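Local coordinates for RNA pseudouridylate synthase domain-containing protein 1 (Homo sapiens, PDB 5VBB) that probably converts selected uridines of RNA to pseudouridine, at residues N22-R28 / L66-G72; V95-A101 / L208-R214. One frame throughout, in Å; residues are numbered along the deposited sequence.

Contact 1 (N22-R28 / L66-G72); sequences NKHWDVR and LDFSTSG. With SO4 (sulfate ion), chain B.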
ATOM      1  N   ASN A  22       5.817  10.482  -2.434  1.00 36.35           N
ATOM      2  CA  ASN A  22       6.186   9.131  -2.059  1.00 34.78           C
ATOM      3  C   ASN A  22       6.236   9.231  -0.519  1.00 39.03           C
ATOM      4  O   ASN A  22       7.226   9.665   0.057  1.00 37.02           O
ATOM      5  CB  ASN A  22       7.523   8.735  -2.685  1.00 40.03           C
ATOM      6  CG  ASN A  22       7.977   7.357  -2.318  1.00 55.79           C
ATOM      7  OD1 ASN A  22       7.270   6.622  -1.641  1.00 43.90           O
ATOM      8  ND2 ASN A  22       9.153   6.971  -2.769  1.00 52.54           N
ATOM      9  N   LYS A  23       5.089   9.027   0.115  1.00 36.47           N
ATOM     10  CA  LYS A  23       4.937   9.252   1.549  1.00 36.25           C
ATOM     11  C   LYS A  23       5.875   8.349   2.327  1.00 39.67           C
ATOM     12  O   LYS A  23       6.056   7.200   1.981  1.00 37.64           O
ATOM     13  CB  LYS A  23       3.475   9.012   2.015  1.00 37.95           C
ATOM     14  CG  LYS A  23       3.217   9.406   3.477  1.00 45.43           C
ATOM     15  CD  LYS A  23       1.799   9.056   3.934  1.00 46.94           C
ATOM     16  CE  LYS A  23       1.552   7.650   4.408  1.00 40.01           C
ATOM     17  NZ  LYS A  23       2.269   7.266   5.637  1.00 37.62           N
ATOM     18  N   HIS A  24       6.466   8.878   3.366  1.00 37.49           N
ATOM     19  CA  HIS A  24       7.406   8.130   4.163  1.00 39.11           C
ATOM     20  C   HIS A  24       6.617   7.189   5.080  1.00 41.95           C
ATOM     21  O   HIS A  24       5.463   7.482   5.446  1.00 40.46           O
ATOM     22  CB  HIS A  24       8.251   9.116   4.979  1.00 42.39           C
ATOM     23  CG  HIS A  24       9.515   8.543   5.534  1.00 47.13           C
ATOM     24  ND1 HIS A  24       9.513   7.756   6.675  1.00 49.99           N
ATOM     25  CD2 HIS A  24      10.791   8.700   5.118  1.00 49.34           C
ATOM     26  CE1 HIS A  24      10.780   7.467   6.921  1.00 49.52           C
ATOM     27  NE2 HIS A  24      11.584   8.003   6.008  1.00 50.14           N
ATOM     28  N   TRP A  25       7.215   6.040   5.406  1.00 38.58           N
ATOM     29  CA  TRP A  25       6.613   5.091   6.352  1.00 38.94           C
ATOM     30  C   TRP A  25       6.535   5.793   7.741  1.00 42.82           C
ATOM     31  O   TRP A  25       7.363   6.655   8.053  1.00 42.89           O
ATOM     32  CB  TRP A  25       7.417   3.769   6.453  1.00 38.67           C
ATOM     33  CG  TRP A  25       8.892   3.938   6.679  1.00 40.71           C
ATOM     34  CD1 TRP A  25       9.846   4.158   5.727  1.00 43.21           C
ATOM     35  CD2 TRP A  25       9.570   3.973   7.939  1.00 41.99           C
ATOM     36  NE1 TRP A  25      11.066   4.348   6.313  1.00 42.51           N
ATOM     37  CE2 TRP A  25      10.934   4.219   7.673  1.00 45.77           C
ATOM     38  CE3 TRP A  25       9.162   3.787   9.268  1.00 44.12           C
ATOM     39  CZ2 TRP A  25      11.897   4.272   8.686  1.00 46.58           C
ATOM     40  CZ3 TRP A  25      10.116   3.846  10.280  1.00 46.84           C
ATOM     41  CH2 TRP A  25      11.467   4.089   9.989  1.00 47.77           C
ATOM     42  N   ASP A  26       5.505   5.482   8.520  1.00 39.59           N
ATOM     43  CA  ASP A  26       5.286   6.032   9.868  1.00 40.58           C
ATOM     44  C   ASP A  26       5.209   7.551   9.849  1.00 47.49           C
ATOM     45  O   ASP A  26       5.844   8.234  10.654  1.00 49.33           O
ATOM     46  CB  ASP A  26       6.321   5.541  10.895  1.00 42.58           C
ATOM     47  CG  ASP A  26       6.134   4.113  11.328  1.00 45.83           C
ATOM     48  OD1 ASP A  26       5.378   3.389  10.665  1.00 42.84           O
ATOM     49  OD2 ASP A  26       6.869   3.664  12.243  1.00 49.64           O
ATOM     50  N   VAL A  27       4.392   8.071   8.936  1.00 43.26           N
ATOM     51  CA  VAL A  27       4.083   9.492   8.840  1.00 43.28           C
ATOM     52  C   VAL A  27       2.581   9.594   8.629  1.00 47.12           C
ATOM     53  O   VAL A  27       2.054   8.999   7.711  1.00 45.25           O
ATOM     54  CB  VAL A  27       4.883  10.228   7.741  1.00 47.39           C
ATOM     55  CG1 VAL A  27       4.341  11.643   7.543  1.00 48.31           C
ATOM     56  CG2 VAL A  27       6.366  10.277   8.107  1.00 47.63           C
ATOM     57  N   ARG A  28       1.906  10.379   9.457  1.00 46.80           N
ATOM     58  CA  ARG A  28       0.466  10.576   9.400  1.00 47.82           C
ATOM     59  C   ARG A  28       0.078  11.685   8.432  1.00 55.26           C
ATOM     60  O   ARG A  28       0.765  12.691   8.356  1.00 53.00           O
ATOM     61  CB  ARG A  28      -0.035  10.954  10.810  1.00 49.58           C
ATOM     62  CG  ARG A  28      -1.507  10.597  11.035  1.00 58.54           C
ATOM     63  CD  ARG A  28      -1.861  10.663  12.503  1.00 64.95           C
ATOM     64  NE  ARG A  28      -0.865   9.982  13.342  1.00 65.67           N
ATOM     65  CZ  ARG A  28      -0.791   8.669  13.548  1.00 71.92           C
ATOM     66  NH1 ARG A  28      -1.687   7.848  13.009  1.00 55.43           N
ATOM     67  NH2 ARG A  28       0.159   8.169  14.329  1.00 67.48           N
ATOM     68  N   LEU A  66      -3.632   7.145   2.953  1.00 40.65           N
ATOM     69  CA  LEU A  66      -2.612   6.106   3.003  1.00 40.78           C
ATOM     70  C   LEU A  66      -2.327   5.927   4.483  1.00 44.90           C
ATOM     71  O   LEU A  66      -2.165   6.920   5.166  1.00 44.83           O
ATOM     72  CB  LEU A  66      -1.393   6.589   2.216  1.00 41.50           C
ATOM     73  CG  LEU A  66      -0.550   5.581   1.506  1.00 43.75           C
ATOM     74  CD1 LEU A  66      -1.394   4.686   0.605  1.00 42.38           C
ATOM     75  CD2 LEU A  66       0.505   6.289   0.708  1.00 42.17           C
ATOM     76  N   ASP A  67      -2.351   4.695   4.997  1.00 42.21           N
ATOM     77  CA  ASP A  67      -2.145   4.441   6.429  1.00 43.27           C
ATOM     78  C   ASP A  67      -0.788   5.017   6.899  1.00 44.21           C
ATOM     79  O   ASP A  67       0.179   5.054   6.115  1.00 40.54           O
ATOM     80  CB  ASP A  67      -2.134   2.917   6.751  1.00 45.12           C
ATOM     81  CG  ASP A  67      -3.381   2.082   6.493  1.00 49.74           C
ATOM     82  OD1 ASP A  67      -4.494   2.665   6.504  1.00 45.50           O
ATOM     83  OD2 ASP A  67      -3.248   0.775   6.412  1.00 48.74           O
ATOM     84  N   PHE A  68      -0.719   5.410   8.194  1.00 40.08           N
ATOM     85  CA  PHE A  68       0.493   5.873   8.899  1.00 37.96           C
ATOM     86  C   PHE A  68       1.706   4.989   8.603  1.00 40.48           C
ATOM     87  O   PHE A  68       2.735   5.495   8.179  1.00 39.69           O
ATOM     88  CB  PHE A  68       0.257   5.873  10.428  1.00 40.08           C
ATOM     89  CG  PHE A  68       1.461   6.232  11.271  1.00 41.90           C
ATOM     90  CD1 PHE A  68       1.877   7.547  11.391  1.00 46.14           C
ATOM     91  CD2 PHE A  68       2.165   5.257  11.963  1.00 43.69           C
ATOM     92  CE1 PHE A  68       2.988   7.879  12.163  1.00 47.77           C
ATOM     93  CE2 PHE A  68       3.253   5.599  12.760  1.00 47.31           C
ATOM     94  CZ  PHE A  68       3.663   6.897  12.846  1.00 47.70           C
ATOM     95  N   SER A  69       1.570   3.658   8.797  1.00 38.82           N
ATOM     96  CA  SER A  69       2.680   2.724   8.638  1.00 37.12           C
ATOM     97  C   SER A  69       3.018   2.372   7.190  1.00 39.94           C
ATOM     98  O   SER A  69       4.091   1.817   6.940  1.00 41.82           O
ATOM     99  CB  SER A  69       2.417   1.441   9.414  1.00 39.91           C
ATOM    100  OG  SER A  69       2.304   1.747  10.794  1.00 47.17           O
ATOM    101  N   THR A  70       2.199   2.759   6.240  1.00 34.87           N
ATOM    102  CA  THR A  70       2.449   2.453   4.843  1.00 34.42           C
ATOM    103  C   THR A  70       3.163   3.598   4.164  1.00 37.82           C
ATOM    104  O   THR A  70       2.831   4.747   4.405  1.00 36.85           O
ATOM    105  CB  THR A  70       1.084   2.123   4.184  1.00 36.72           C
ATOM    106  OG1 THR A  70       0.586   0.979   4.862  1.00 42.20           O
ATOM    107  CG2 THR A  70       1.175   1.840   2.691  1.00 34.12           C
ATOM    108  N   SER A  71       4.137   3.282   3.279  1.00 34.91           N
ATOM    109  CA  SER A  71       4.793   4.308   2.471  1.00 33.99           C
ATOM    110  C   SER A  71       4.177   4.352   1.062  1.00 36.83           C
ATOM    111  O   SER A  71       3.427   3.460   0.663  1.00 35.26           O
ATOM    112  CB  SER A  71       6.289   4.013   2.355  1.00 37.28           C
ATOM    113  OG  SER A  71       6.552   2.699   1.881  1.00 35.53           O
ATOM    114  N   GLY A  72       4.502   5.376   0.297  1.00 36.21           N
ATOM    115  CA  GLY A  72       4.117   5.408  -1.101  1.00 35.13           C
ATOM    116  C   GLY A  72       3.241   6.504  -1.638  1.00 36.24           C
ATOM    117  O   GLY A  72       3.051   7.555  -1.005  1.00 33.54           O
TER
HETATM  118  S   SO4 B 301      -1.323   2.079  11.116  1.00 51.06           S
HETATM  119  O1  SO4 B 301      -2.110   0.837  11.144  1.00 54.16           O
HETATM  120  O2  SO4 B 301      -2.198   3.170  11.562  1.00 52.21           O
HETATM  121  O3  SO4 B 301      -0.154   1.980  11.965  1.00 48.94           O
HETATM  122  O4  SO4 B 301      -0.833   2.325   9.764  1.00 46.76           O
HETATM  123  O   HOH W   1       6.127   1.423   8.692  1.00 37.52           O

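Contact 2 (V95-A101 / L208-R214); sequences VTKAYLA and LHAFYLR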
ATOM      1  N   VAL A  95     -10.163   4.338 -10.237  1.00 40.18           N
ATOM      2  CA  VAL A  95      -8.718   4.440  -9.904  1.00 38.63           C
ATOM      3  C   VAL A  95      -8.065   3.072  -9.885  1.00 40.16           C
ATOM      4  O   VAL A  95      -8.689   2.102  -9.464  1.00 39.46           O
ATOM      5  CB  VAL A  95      -8.550   5.170  -8.555  1.00 41.67           C
ATOM      6  CG1 VAL A  95      -7.115   5.095  -8.003  1.00 40.85           C
ATOM      7  CG2 VAL A  95      -9.028   6.612  -8.689  1.00 42.48           C
ATOM      8  N   THR A  96      -6.794   2.990 -10.352  1.00 35.50           N
ATOM      9  CA  THR A  96      -6.009   1.758 -10.318  1.00 33.14           C
ATOM     10  C   THR A  96      -4.883   1.950  -9.292  1.00 39.03           C
ATOM     11  O   THR A  96      -4.200   2.975  -9.304  1.00 38.98           O
ATOM     12  CB  THR A  96      -5.458   1.410 -11.690  1.00 41.68           C
ATOM     13  OG1 THR A  96      -6.549   1.294 -12.583  1.00 40.97           O
ATOM     14  CG2 THR A  96      -4.669   0.103 -11.699  1.00 37.41           C
ATOM     15  N   LYS A  97      -4.687   0.956  -8.417  1.00 34.93           N
ATOM     16  CA  LYS A  97      -3.625   0.990  -7.427  1.00 33.54           C
ATOM     17  C   LYS A  97      -2.950  -0.346  -7.324  1.00 35.04           C
ATOM     18  O   LYS A  97      -3.619  -1.358  -7.438  1.00 34.27           O
ATOM     19  CB  LYS A  97      -4.200   1.284  -6.030  1.00 35.32           C
ATOM     20  CG  LYS A  97      -4.974   2.558  -5.857  1.00 46.07           C
ATOM     21  CD  LYS A  97      -5.134   2.882  -4.371  1.00 50.21           C
ATOM     22  CE  LYS A  97      -6.080   4.023  -4.117  1.00 77.61           C
ATOM     23  NZ  LYS A  97      -6.433   4.168  -2.679  1.00 88.69           N
ATOM     24  N   ALA A  98      -1.637  -0.359  -7.053  1.00 31.21           N
ATOM     25  CA  ALA A  98      -0.889  -1.563  -6.746  1.00 30.06           C
ATOM     26  C   ALA A  98       0.148  -1.250  -5.689  1.00 33.77           C
ATOM     27  O   ALA A  98       0.628  -0.103  -5.552  1.00 32.07           O
ATOM     28  CB  ALA A  98      -0.246  -2.181  -7.988  1.00 30.52           C
ATOM     29  N   TYR A  99       0.462  -2.260  -4.895  1.00 32.54           N
ATOM     30  CA  TYR A  99       1.379  -2.129  -3.783  1.00 31.98           C
ATOM     31  C   TYR A  99       2.407  -3.195  -3.861  1.00 36.50           C
ATOM     32  O   TYR A  99       2.155  -4.247  -4.439  1.00 33.51           O
ATOM     33  CB  TYR A  99       0.636  -2.336  -2.448  1.00 33.20           C
ATOM     34  CG  TYR A  99      -0.455  -1.348  -2.152  1.00 35.17           C
ATOM     35  CD1 TYR A  99      -1.616  -1.312  -2.919  1.00 37.19           C
ATOM     36  CD2 TYR A  99      -0.337  -0.441  -1.097  1.00 37.00           C
ATOM     37  CE1 TYR A  99      -2.601  -0.359  -2.692  1.00 40.35           C
ATOM     38  CE2 TYR A  99      -1.346   0.484  -0.828  1.00 39.05           C
ATOM     39  CZ  TYR A  99      -2.471   0.522  -1.638  1.00 42.41           C
ATOM     40  OH  TYR A  99      -3.515   1.350  -1.378  1.00 40.83           O
ATOM     41  N   LEU A 100       3.530  -2.966  -3.191  1.00 33.76           N
ATOM     42  CA  LEU A 100       4.561  -3.961  -2.991  1.00 33.30           C
ATOM     43  C   LEU A 100       4.558  -4.283  -1.526  1.00 37.54           C
ATOM     44  O   LEU A 100       4.282  -3.399  -0.703  1.00 37.04           O
ATOM     45  CB  LEU A 100       5.946  -3.412  -3.358  1.00 33.60           C
ATOM     46  CG  LEU A 100       6.159  -3.082  -4.812  1.00 37.73           C
ATOM     47  CD1 LEU A 100       7.449  -2.358  -5.010  1.00 36.78           C
ATOM     48  CD2 LEU A 100       6.121  -4.335  -5.691  1.00 40.62           C
ATOM     49  N   ALA A 101       4.975  -5.516  -1.175  1.00 34.08           N
ATOM     50  CA  ALA A 101       5.081  -5.916   0.216  1.00 33.44           C
ATOM     51  C   ALA A 101       6.031  -7.043   0.394  1.00 38.09           C
ATOM     52  O   ALA A 101       6.255  -7.805  -0.543  1.00 37.53           O
ATOM     53  CB  ALA A 101       3.718  -6.334   0.756  1.00 34.26           C
ATOM     54  N   LEU A 208       4.994  -2.512   3.567  1.00 31.83           N
ATOM     55  CA  LEU A 208       3.886  -2.305   2.644  1.00 32.61           C
ATOM     56  C   LEU A 208       4.120  -0.944   2.047  1.00 37.08           C
ATOM     57  O   LEU A 208       4.418  -0.025   2.788  1.00 36.12           O
ATOM     58  CB  LEU A 208       2.517  -2.403   3.363  1.00 31.85           C
ATOM     59  CG  LEU A 208       1.278  -2.248   2.483  1.00 35.28           C
ATOM     60  CD1 LEU A 208       1.201  -3.375   1.440  1.00 35.69           C
ATOM     61  CD2 LEU A 208       0.012  -2.328   3.316  1.00 35.95           C
ATOM     62  N   HIS A 209       4.048  -0.836   0.701  1.00 33.09           N
ATOM     63  CA  HIS A 209       4.373   0.354  -0.040  1.00 32.30           C
ATOM     64  C   HIS A 209       3.389   0.539  -1.190  1.00 35.58           C
ATOM     65  O   HIS A 209       3.190  -0.391  -1.974  1.00 32.27           O
ATOM     66  CB  HIS A 209       5.780   0.173  -0.638  1.00 33.84           C
ATOM     67  CG  HIS A 209       6.251   1.339  -1.448  1.00 37.09           C
ATOM     68  ND1 HIS A 209       6.546   2.560  -0.853  1.00 39.13           N
ATOM     69  CD2 HIS A 209       6.456   1.442  -2.791  1.00 37.99           C
ATOM     70  CE1 HIS A 209       6.918   3.362  -1.842  1.00 38.85           C
ATOM     71  NE2 HIS A 209       6.896   2.723  -3.024  1.00 38.35           N
ATOM     72  N   ALA A 210       2.787   1.709  -1.289  1.00 32.84           N
ATOM     73  CA  ALA A 210       1.855   2.018  -2.389  1.00 32.02           C
ATOM     74  C   ALA A 210       2.725   2.382  -3.568  1.00 36.91           C
ATOM     75  O   ALA A 210       3.328   3.440  -3.608  1.00 37.92           O
ATOM     76  CB  ALA A 210       0.931   3.161  -1.983  1.00 31.99           C
ATOM     77  N   PHE A 211       2.794   1.486  -4.525  1.00 33.88           N
ATOM     78  CA  PHE A 211       3.730   1.538  -5.636  1.00 34.59           C
ATOM     79  C   PHE A 211       3.190   2.191  -6.886  1.00 34.91           C
ATOM     80  O   PHE A 211       3.822   3.093  -7.413  1.00 37.07           O
ATOM     81  CB  PHE A 211       4.134   0.082  -5.929  1.00 38.18           C
ATOM     82  CG  PHE A 211       5.027  -0.169  -7.108  1.00 40.93           C
ATOM     83  CD1 PHE A 211       6.329   0.322  -7.127  1.00 45.70           C
ATOM     84  CD2 PHE A 211       4.651  -1.065  -8.092  1.00 43.62           C
ATOM     85  CE1 PHE A 211       7.226  -0.075  -8.123  1.00 46.53           C
ATOM     86  CE2 PHE A 211       5.506  -1.378  -9.126  1.00 48.41           C
ATOM     87  CZ  PHE A 211       6.805  -0.933  -9.110  1.00 46.11           C
ATOM     88  N   TYR A 212       2.025   1.770  -7.352  1.00 32.20           N
ATOM     89  CA  TYR A 212       1.444   2.215  -8.596  1.00 32.45           C
ATOM     90  C   TYR A 212       0.122   2.907  -8.307  1.00 34.50           C
ATOM     91  O   TYR A 212      -0.653   2.437  -7.477  1.00 32.93           O
ATOM     92  CB  TYR A 212       1.258   1.016  -9.533  1.00 34.45           C
ATOM     93  CG  TYR A 212       0.637   1.397 -10.856  1.00 33.57           C
ATOM     94  CD1 TYR A 212       1.410   1.925 -11.887  1.00 35.72           C
ATOM     95  CD2 TYR A 212      -0.726   1.240 -11.079  1.00 34.23           C
ATOM     96  CE1 TYR A 212       0.819   2.383 -13.067  1.00 37.79           C
ATOM     97  CE2 TYR A 212      -1.315   1.647 -12.269  1.00 35.04           C
ATOM     98  CZ  TYR A 212      -0.540   2.184 -13.274  1.00 36.71           C
ATOM     99  OH  TYR A 212      -1.186   2.547 -14.428  1.00 39.01           O
ATOM    100  N   LEU A 213      -0.104   4.042  -8.943  1.00 31.66           N
ATOM    101  CA  LEU A 213      -1.350   4.786  -8.760  1.00 33.36           C
ATOM    102  C   LEU A 213      -1.727   5.451 -10.080  1.00 36.64           C
ATOM    103  O   LEU A 213      -0.885   6.049 -10.720  1.00 37.95           O
ATOM    104  CB  LEU A 213      -1.189   5.812  -7.626  1.00 32.86           C
ATOM    105  CG  LEU A 213      -2.336   6.821  -7.372  1.00 36.46           C
ATOM    106  CD1 LEU A 213      -3.560   6.124  -6.767  1.00 35.68           C
ATOM    107  CD2 LEU A 213      -1.847   7.968  -6.455  1.00 37.27           C
ATOM    108  N   ARG A 214      -2.954   5.262 -10.532  1.00 31.68           N
ATOM    109  CA  ARG A 214      -3.447   5.860 -11.760  1.00 31.23           C
ATOM    110  C   ARG A 214      -4.805   6.445 -11.463  1.00 37.67           C
ATOM    111  O   ARG A 214      -5.679   5.700 -11.042  1.00 35.47           O
ATOM    112  CB  ARG A 214      -3.553   4.834 -12.874  1.00 34.54           C
ATOM    113  CG  ARG A 214      -3.807   5.462 -14.252  1.00 38.90           C
ATOM    114  CD  ARG A 214      -4.517   4.503 -15.200  1.00 43.94           C
ATOM    115  NE  ARG A 214      -3.788   3.255 -15.373  1.00 60.01           N
ATOM    116  CZ  ARG A 214      -4.258   2.152 -15.953  1.00 61.89           C
ATOM    117  NH1 ARG A 214      -5.492   2.121 -16.446  1.00 45.06           N
ATOM    118  NH2 ARG A 214      -3.498   1.076 -16.048  1.00 49.71           N
TER

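Contact 1 (N22-R28 / L66-G72)
F68 slots its ring between two parts of segment 22-28. On one face lies the guanidinium of R28, its plane within 2° of the ring and the centres of the two groups 4.2 Å apart, a flat cation-pi stack displaced so that NH2 sits over the CD1 rim. The bend of the arginine chain at chi3 (-47°) folds the guanidinium back onto the ring. Against the opposite face D26 presents its backbone: CA stands 3.5 Å from the ring centroid in a CH-pi contact.

K23 NZ is ringed by backbone carbonyls, donating across the contact to T70 O at 2.9 Å and to D67 O at 3.1 Å, and within its own segment to V27 O at 2.7 Å and H24 O. D67 O also takes the amide of T70, which closes the type I turn D67-T70; the two donors come from opposite faces of its carbonyl plane. This turn carries D67, by similarity the active-site aspartate of this RluA-family enzyme, whose side chain leaves the backbone away from segment 22-28, and whose OD2 forms a salt bridge with R177. A sulfate, probably from the crystallisation liquor, is bound there by S69 N, R177 and S69 OG, the last 2.7 Å from its O3. Further along, K23 and G72 form an antiparallel hydrogen-bonded pair, with K23 N 2.8 Å from G72 O.

Contact 2 (V95-A101 / L208-R214)
L100 reaches over the face of the F211 ring, its CD1 3.9 Å from the ring centroid. The leucine CG stands anti to its own carbonyl carbon (chi1 -66°), which swings CG and CD1 across to the phenylalanine in a CH-pi contact. F211 and Y212 both face A98 in a classic beta bulge: their amides converge on A98 O, each 2.9 Å from it, F211 N in the carbonyl plane and Y212 N well above it. The extra residue moves the antiparallel register by one between A98 and Y99.

Before the bulge, T96 sends CG2 to the edge of the Y212 ring, 3.7 Å from CE2, while R214 runs beside the threonine. Bending at chi3 (-57°), the arginine brings its guanidinium round to the Y212 hydroxyl, which meets NE and NH2 side-on and in the guanidinium plane; NE to OH is 2.9 Å. E223 shares that hydroxyl, and D259 pairs with NH1 of R214. On the other face of the sheet L213 CD1 lies 3.9 Å from both V95 CG1 and K97 CG. There too the Y99 ring leans across A210, with CE2 3.7 Å from its CB, and L208 CD1 fills in beside Y99 and A101.

Strand 159-168 flanks 96-104 and strand 221-225 flanks 208-216; helix 247-256 packs on A98, L100 and F211, and helix 175-182 covers Y99 and L208 from the opposite face.

Overall arrangement
Contact 2 is core: two strands of the large antiparallel sheet, held by backbone hydrogen bonds interrupted by one bulge and mostly apolar side chains. Contact 1 is only partly buried, joining the end of strand 18-23, in the smaller four-stranded sheet, to the loop before strand 73-77; there a buried lysine amine and a cation-pi stack do much of the work, with sulfate and water at the margin. The two share no strand, yet their centres are about 12 Å apart and they touch: S71 O lies 2.7 Å from A210 N, and S71 OG, a hydroxyl that R205 also bonds, 2.7 Å from H209 ND1, both probable hydrogen bonds. L208 of contact 2 also comes near D67, so both contacts border the presumed active site.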